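Local coordinates for glutamine amidotransferase domain-containing protein (Thermotoga maritima, PDB 1O1Y) that is probably a glutamine amidotransferase, expected to release ammonia from glutamine for transfer to an acceptor that is not known, at residues K118-S132 with T161-G173. Numbering follows the deposited sequence.
Sequences KNGEEIGWYFVEKVS and TRVFTSEKYENQG
The Tyr169 ring meets 118-132 along its edge, where Lys118 N, Gly120 O and Glu122 CD and OE1 lie near the ring plane. Tyr126 takes Glu122 CB over one face of its ring, and Lys168 CD approaches it obliquely. The Phe164 ring receives Val128 CG2 and Lys130 CB obliquely, and it packs edge-to-face with Phe184. Tyr169 OH donates to Gly120 O (2.6 Å) and accepts from Asn119 N (3.0 Å). A phenylalanine here would probably leave Gly120 O and Asn119 N without these partners and let the 118-120 loop shift. Lys168 grips the same loop. Its chain bends at chi3 (91°) and chi4, which brings NZ to Asn119 O (2.7 Å), nearly in line with the C=O. Asn119 ND2 gives a nearly straight bond (170°) to a lone pair of Lys168 O. Gln172 NE2 donates to Glu122 OE1 (2.9 Å), on its syn lone pair. OE1 is also hydrogen-bonded to His150, and a water links OE2 to Lys168 N. Strands 125-130 and 161-165 pair antiparallel as neighbours in the central mixed sheet. Glu129 and Thr165 form a hydrogen-bonded pair, with Thr165 N 2.8 Å from Glu129 O. Val131 N bonds to Val163 O, and Val131 CG1 packs on Thr165 CG2. The contact joins sheet pairing to hydrogen bonds that hold the loop before strand 122-123. The buried Glu122 carboxylate is met by Gln172, His150 and a water, while Lys168 NZ stays 6.0 Å from Glu122 OE2, so it is probably stabilised by hydrogen bonds rather than by a direct salt bridge to Lys168.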
loop_
_atom_site.group_PDB
_atom_site.type_symbol
_atom_site.label_atom_id
_atom_site.label_comp_id
_atom_site.label_asym_id
_atom_site.label_seq_id
_atom_site.Cartn_x
_atom_site.Cartn_y
_atom_site.Cartn_z
ATOM N N LYS A 118 -15.711 -11.326 3.812
ATOM C CA LYS A 118 -17.075 -11.856 3.831
ATOM C C LYS A 118 -18.152 -10.780 3.743
ATOM O O LYS A 118 -19.332 -11.085 3.768
ATOM C CB LYS A 118 -17.271 -12.738 5.084
ATOM C CG LYS A 118 -16.236 -13.894 5.197
ATOM C CD LYS A 118 -16.150 -14.764 3.904
ATOM C CE LYS A 118 -15.236 -16.016 4.058
ATOM N NZ LYS A 118 -13.726 -15.704 4.156
ATOM N N ASN A 119 -17.743 -9.533 3.574
ATOM C CA ASN A 119 -18.660 -8.406 3.476
ATOM C C ASN A 119 -18.583 -7.713 2.128
ATOM O O ASN A 119 -18.849 -6.506 2.039
ATOM C CB ASN A 119 -18.395 -7.398 4.594
ATOM C CG ASN A 119 -18.844 -7.899 5.963
ATOM O OD1 ASN A 119 -19.724 -8.736 6.068
ATOM N ND2 ASN A 119 -18.236 -7.382 7.016
ATOM N N GLY A 120 -18.227 -8.472 1.101
ATOM C CA GLY A 120 -18.105 -7.967 -0.256
ATOM C C GLY A 120 -16.786 -7.273 -0.544
ATOM O O GLY A 120 -16.014 -6.942 0.364
ATOM N N GLU A 121 -16.514 -7.086 -1.824
ATOM C CA GLU A 121 -15.336 -6.345 -2.240
ATOM C C GLU A 121 -15.545 -4.847 -1.989
ATOM O O GLU A 121 -16.672 -4.351 -1.995
ATOM C CB GLU A 121 -15.061 -6.528 -3.719
ATOM C CG GLU A 121 -14.633 -7.913 -4.147
ATOM C CD GLU A 121 -14.276 -7.949 -5.624
ATOM O OE1 GLU A 121 -13.111 -8.209 -5.998
ATOM O OE2 GLU A 121 -15.166 -7.655 -6.409
ATOM N N GLU A 122 -14.451 -4.149 -1.766
ATOM C CA GLU A 122 -14.438 -2.701 -1.730
ATOM C C GLU A 122 -13.721 -2.215 -2.978
ATOM O O GLU A 122 -12.507 -2.388 -3.114
ATOM C CB GLU A 122 -13.737 -2.221 -0.463
ATOM C CG GLU A 122 -14.531 -2.434 0.830
ATOM C CD GLU A 122 -13.854 -1.810 2.049
ATOM O OE1 GLU A 122 -12.626 -2.000 2.261
ATOM O OE2 GLU A 122 -14.544 -1.133 2.848
ATOM N N ILE A 123 -14.483 -1.660 -3.922
ATOM C CA ILE A 123 -13.909 -1.097 -5.118
ATOM C C ILE A 123 -14.528 0.287 -5.256
ATOM O O ILE A 123 -15.719 0.427 -5.524
ATOM C CB ILE A 123 -14.185 -1.915 -6.358
ATOM C CG1 ILE A 123 -13.627 -3.330 -6.200
ATOM C CG2 ILE A 123 -13.581 -1.185 -7.581
ATOM C CD1 ILE A 123 -13.969 -4.262 -7.353
ATOM N N GLY A 124 -13.723 1.302 -4.997
ATOM C CA GLY A 124 -14.238 2.661 -4.985
ATOM C C GLY A 124 -13.842 3.448 -3.773
ATOM O O GLY A 124 -12.884 3.115 -3.109
ATOM N N TRP A 125 -14.638 4.477 -3.453
ATOM C CA TRP A 125 -14.259 5.404 -2.389
ATOM C C TRP A 125 -15.063 5.099 -1.123
ATOM O O TRP A 125 -16.293 4.988 -1.183
ATOM C CB TRP A 125 -14.505 6.842 -2.895
ATOM C CG TRP A 125 -13.491 7.245 -3.913
ATOM C CD1 TRP A 125 -13.617 7.192 -5.268
ATOM C CD2 TRP A 125 -12.182 7.764 -3.653
ATOM N NE1 TRP A 125 -12.455 7.651 -5.863
ATOM C CE2 TRP A 125 -11.569 8.010 -4.895
ATOM C CE3 TRP A 125 -11.480 8.074 -2.503
ATOM C CZ2 TRP A 125 -10.294 8.530 -5.006
ATOM C CZ3 TRP A 125 -10.225 8.590 -2.604
ATOM C CH2 TRP A 125 -9.638 8.827 -3.866
ATOM N N TYR A 126 -14.365 4.887 -0.010
ATOM C CA TYR A 126 -14.976 4.439 1.233
ATOM C C TYR A 126 -14.328 5.175 2.375
ATOM O O TYR A 126 -13.189 5.570 2.298
ATOM C CB TYR A 126 -14.759 2.918 1.465
ATOM C CG TYR A 126 -15.399 1.977 0.445
ATOM C CD1 TYR A 126 -14.858 1.794 -0.807
ATOM C CD2 TYR A 126 -16.530 1.235 0.755
ATOM C CE1 TYR A 126 -15.429 0.977 -1.711
ATOM C CE2 TYR A 126 -17.103 0.367 -0.166
ATOM C CZ TYR A 126 -16.534 0.232 -1.404
ATOM O OH TYR A 126 -17.099 -0.624 -2.352
ATOM N N PHE A 127 -15.051 5.277 3.479
ATOM C CA PHE A 127 -14.439 5.714 4.747
ATOM C C PHE A 127 -13.638 4.613 5.449
ATOM O O PHE A 127 -14.031 3.440 5.477
ATOM C CB PHE A 127 -15.531 6.198 5.705
ATOM C CG PHE A 127 -16.126 7.547 5.335
ATOM C CD1 PHE A 127 -15.348 8.663 5.277
ATOM C CD2 PHE A 127 -17.471 7.675 5.064
ATOM C CE1 PHE A 127 -15.881 9.921 4.961
ATOM C CE2 PHE A 127 -17.992 8.929 4.716
ATOM C CZ PHE A 127 -17.184 10.034 4.674
ATOM N N VAL A 128 -12.558 5.037 6.098
ATOM C CA VAL A 128 -11.849 4.296 7.113
ATOM C C VAL A 128 -11.770 5.220 8.305
ATOM O O VAL A 128 -11.832 6.450 8.189
ATOM C CB VAL A 128 -10.413 3.874 6.704
ATOM C CG1 VAL A 128 -10.505 2.818 5.592
ATOM C CG2 VAL A 128 -9.548 5.038 6.304
ATOM N N GLU A 129 -11.678 4.616 9.471
ATOM C CA GLU A 129 -11.615 5.358 10.711
ATOM C C GLU A 129 -10.295 5.013 11.463
ATOM O O GLU A 129 -9.812 3.848 11.499
ATOM C CB GLU A 129 -12.842 5.028 11.579
ATOM C CG GLU A 129 -14.202 5.322 10.906
ATOM C CD GLU A 129 -14.692 4.265 9.947
ATOM O OE1 GLU A 129 -14.483 3.060 10.198
ATOM O OE2 GLU A 129 -15.299 4.662 8.886
ATOM N N LYS A 130 -9.697 6.035 12.022
ATOM C CA LYS A 130 -8.425 5.951 12.718
ATOM C C LYS A 130 -8.596 5.657 14.191
ATOM O O LYS A 130 -9.232 6.387 14.899
ATOM C CB LYS A 130 -7.581 7.208 12.468
ATOM C CG LYS A 130 -6.094 7.077 12.936
ATOM C CD LYS A 130 -5.258 8.352 12.787
ATOM C CE LYS A 130 -5.403 9.316 13.910
ATOM N NZ LYS A 130 -4.407 10.437 13.841
ATOM N N VAL A 131 -8.023 4.528 14.626
ATOM C CA VAL A 131 -8.271 3.982 15.925
ATOM C C VAL A 131 -6.993 3.899 16.778
ATOM O O VAL A 131 -6.916 3.179 17.751
ATOM C CB VAL A 131 -8.968 2.601 15.799
ATOM C CG1 VAL A 131 -10.299 2.749 15.117
ATOM C CG2 VAL A 131 -8.140 1.579 15.044
ATOM N N SER A 132 -6.002 4.702 16.428
ATOM C CA SER A 132 -4.741 4.756 17.164
ATOM C C SER A 132 -4.123 6.142 17.100
ATOM O O SER A 132 -4.226 6.814 16.079
ATOM C CB SER A 132 -3.743 3.790 16.511
ATOM O OG SER A 132 -2.463 3.868 17.100
ATOM N N THR A 161 -0.249 -3.136 16.078
ATOM C CA THR A 161 -1.259 -2.172 16.492
ATOM C C THR A 161 -2.185 -1.883 15.374
ATOM O O THR A 161 -1.743 -1.490 14.309
ATOM C CB THR A 161 -0.543 -0.888 16.910
ATOM O OG1 THR A 161 0.268 -1.219 18.030
ATOM C CG2 THR A 161 -1.536 0.146 17.447
ATOM N N ARG A 162 -3.487 -2.053 15.577
ATOM C CA ARG A 162 -4.450 -1.607 14.565
ATOM C C ARG A 162 -4.492 -0.082 14.554
ATOM O O ARG A 162 -4.588 0.536 15.608
ATOM C CB ARG A 162 -5.863 -2.083 14.892
ATOM C CG ARG A 162 -6.888 -1.751 13.794
ATOM C CD ARG A 162 -8.309 -2.217 14.084
ATOM N NE ARG A 162 -8.389 -3.681 14.160
ATOM C CZ ARG A 162 -8.512 -4.414 15.259
ATOM N NH1 ARG A 162 -8.624 -3.888 16.497
ATOM N NH2 ARG A 162 -8.534 -5.735 15.111
ATOM N N VAL A 163 -4.368 0.497 13.373
ATOM C CA VAL A 163 -4.432 1.942 13.202
ATOM C C VAL A 163 -5.690 2.380 12.456
ATOM O O VAL A 163 -6.176 3.502 12.703
ATOM C CB VAL A 163 -3.149 2.482 12.535
ATOM C CG1 VAL A 163 -3.199 4.014 12.337
ATOM C CG2 VAL A 163 -1.964 2.182 13.448
ATOM N N PHE A 164 -6.159 1.576 11.525
ATOM C CA PHE A 164 -7.387 1.860 10.820
ATOM C C PHE A 164 -8.370 0.699 10.822
ATOM O O PHE A 164 -7.996 -0.471 10.649
ATOM C CB PHE A 164 -7.138 2.274 9.369
ATOM C CG PHE A 164 -6.325 3.550 9.225
ATOM C CD1 PHE A 164 -6.943 4.815 9.278
ATOM C CD2 PHE A 164 -4.954 3.484 9.098
ATOM C CE1 PHE A 164 -6.207 5.976 9.169
ATOM C CE2 PHE A 164 -4.230 4.655 9.004
ATOM C CZ PHE A 164 -4.858 5.903 9.053
ATOM N N THR A 165 -9.636 1.066 10.906
ATOM C CA THR A 165 -10.752 0.148 10.751
ATOM C C THR A 165 -11.773 0.676 9.752
ATOM O O THR A 165 -11.601 1.730 9.184
ATOM C CB THR A 165 -11.355 -0.127 12.146
ATOM O OG1 THR A 165 -12.228 -1.269 12.108
ATOM C CG2 THR A 165 -12.217 1.026 12.609
ATOM N N SER A 166 -12.851 -0.077 9.555
ATOM C CA SER A 166 -13.935 0.349 8.701
ATOM C C SER A 166 -15.206 -0.386 9.049
ATOM O O SER A 166 -15.210 -1.373 9.790
ATOM C CB SER A 166 -13.618 0.111 7.233
ATOM O OG SER A 166 -13.505 -1.281 6.918
ATOM N N GLU A 167 -16.305 0.087 8.484
ATOM C CA GLU A 167 -17.550 -0.618 8.629
ATOM C C GLU A 167 -17.537 -2.027 8.027
ATOM O O GLU A 167 -18.018 -2.967 8.659
ATOM C CB GLU A 167 -18.694 0.224 8.088
ATOM C CG GLU A 167 -20.029 -0.242 8.603
ATOM C CD GLU A 167 -21.086 0.800 8.401
ATOM O OE1 GLU A 167 -21.659 0.806 7.291
ATOM O OE2 GLU A 167 -21.313 1.615 9.329
ATOM N N LYS A 168 -16.988 -2.209 6.828
ATOM C CA LYS A 168 -16.974 -3.535 6.225
ATOM C C LYS A 168 -15.890 -4.489 6.748
ATOM O O LYS A 168 -16.120 -5.718 6.828
ATOM C CB LYS A 168 -16.880 -3.445 4.697
ATOM C CG LYS A 168 -18.159 -2.942 4.050
ATOM C CD LYS A 168 -17.967 -2.478 2.602
ATOM C CE LYS A 168 -18.196 -3.554 1.582
ATOM N NZ LYS A 168 -19.628 -4.017 1.484
ATOM N N TYR A 169 -14.723 -3.934 7.086
ATOM C CA TYR A 169 -13.517 -4.704 7.435
ATOM C C TYR A 169 -12.881 -4.110 8.678
ATOM O O TYR A 169 -12.488 -2.919 8.735
ATOM C CB TYR A 169 -12.525 -4.810 6.224
ATOM C CG TYR A 169 -13.178 -5.626 5.173
ATOM C CD1 TYR A 169 -13.379 -6.982 5.384
ATOM C CD2 TYR A 169 -13.724 -5.054 4.040
ATOM C CE1 TYR A 169 -14.094 -7.746 4.498
ATOM C CE2 TYR A 169 -14.446 -5.843 3.106
ATOM C CZ TYR A 169 -14.604 -7.205 3.359
ATOM O OH TYR A 169 -15.291 -8.081 2.557
ATOM N N GLU A 170 -12.797 -4.949 9.706
ATOM C CA GLU A 170 -12.231 -4.518 10.975
ATOM C C GLU A 170 -10.771 -4.061 10.801
ATOM O O GLU A 170 -10.302 -3.129 11.478
ATOM C CB GLU A 170 -12.274 -5.665 11.986
ATOM C CG GLU A 170 -11.798 -5.233 13.368
ATOM C CD GLU A 170 -12.091 -6.264 14.446
ATOM O OE1 GLU A 170 -11.966 -7.467 14.159
ATOM O OE2 GLU A 170 -12.439 -5.875 15.585
ATOM N N ASN A 171 -10.039 -4.741 9.923
ATOM C CA ASN A 171 -8.599 -4.479 9.782
ATOM C C ASN A 171 -8.251 -3.786 8.473
ATOM O O ASN A 171 -8.180 -4.407 7.431
ATOM C CB ASN A 171 -7.821 -5.784 9.968
ATOM C CG ASN A 171 -8.110 -6.438 11.285
ATOM O OD1 ASN A 171 -8.063 -5.783 12.339
ATOM N ND2 ASN A 171 -8.387 -7.754 11.261
ATOM N N GLN A 172 -8.106 -2.471 8.552
ATOM C CA GLN A 172 -7.776 -1.657 7.367
ATOM C C GLN A 172 -6.338 -1.210 7.362
ATOM O O GLN A 172 -5.816 -0.840 6.311
ATOM C CB GLN A 172 -8.730 -0.469 7.288
ATOM C CG GLN A 172 -10.135 -0.902 6.794
ATOM C CD GLN A 172 -10.245 -1.156 5.306
ATOM O OE1 GLN A 172 -9.257 -0.989 4.579
ATOM N NE2 GLN A 172 -11.457 -1.550 4.841
ATOM N N GLY A 173 -5.705 -1.141 8.516
ATOM C CA GLY A 173 -4.316 -0.693 8.577
ATOM C C GLY A 173 -3.705 -0.999 9.944
ATOM O O GLY A 173 -4.417 -1.028 10.964
HETATM O O HOH W 1 -19.235 -4.598 -1.163
HETATM O O HOH W 2 -16.211 -0.178 4.911
HETATM O O HOH W 3 -5.970 0.285 18.029
#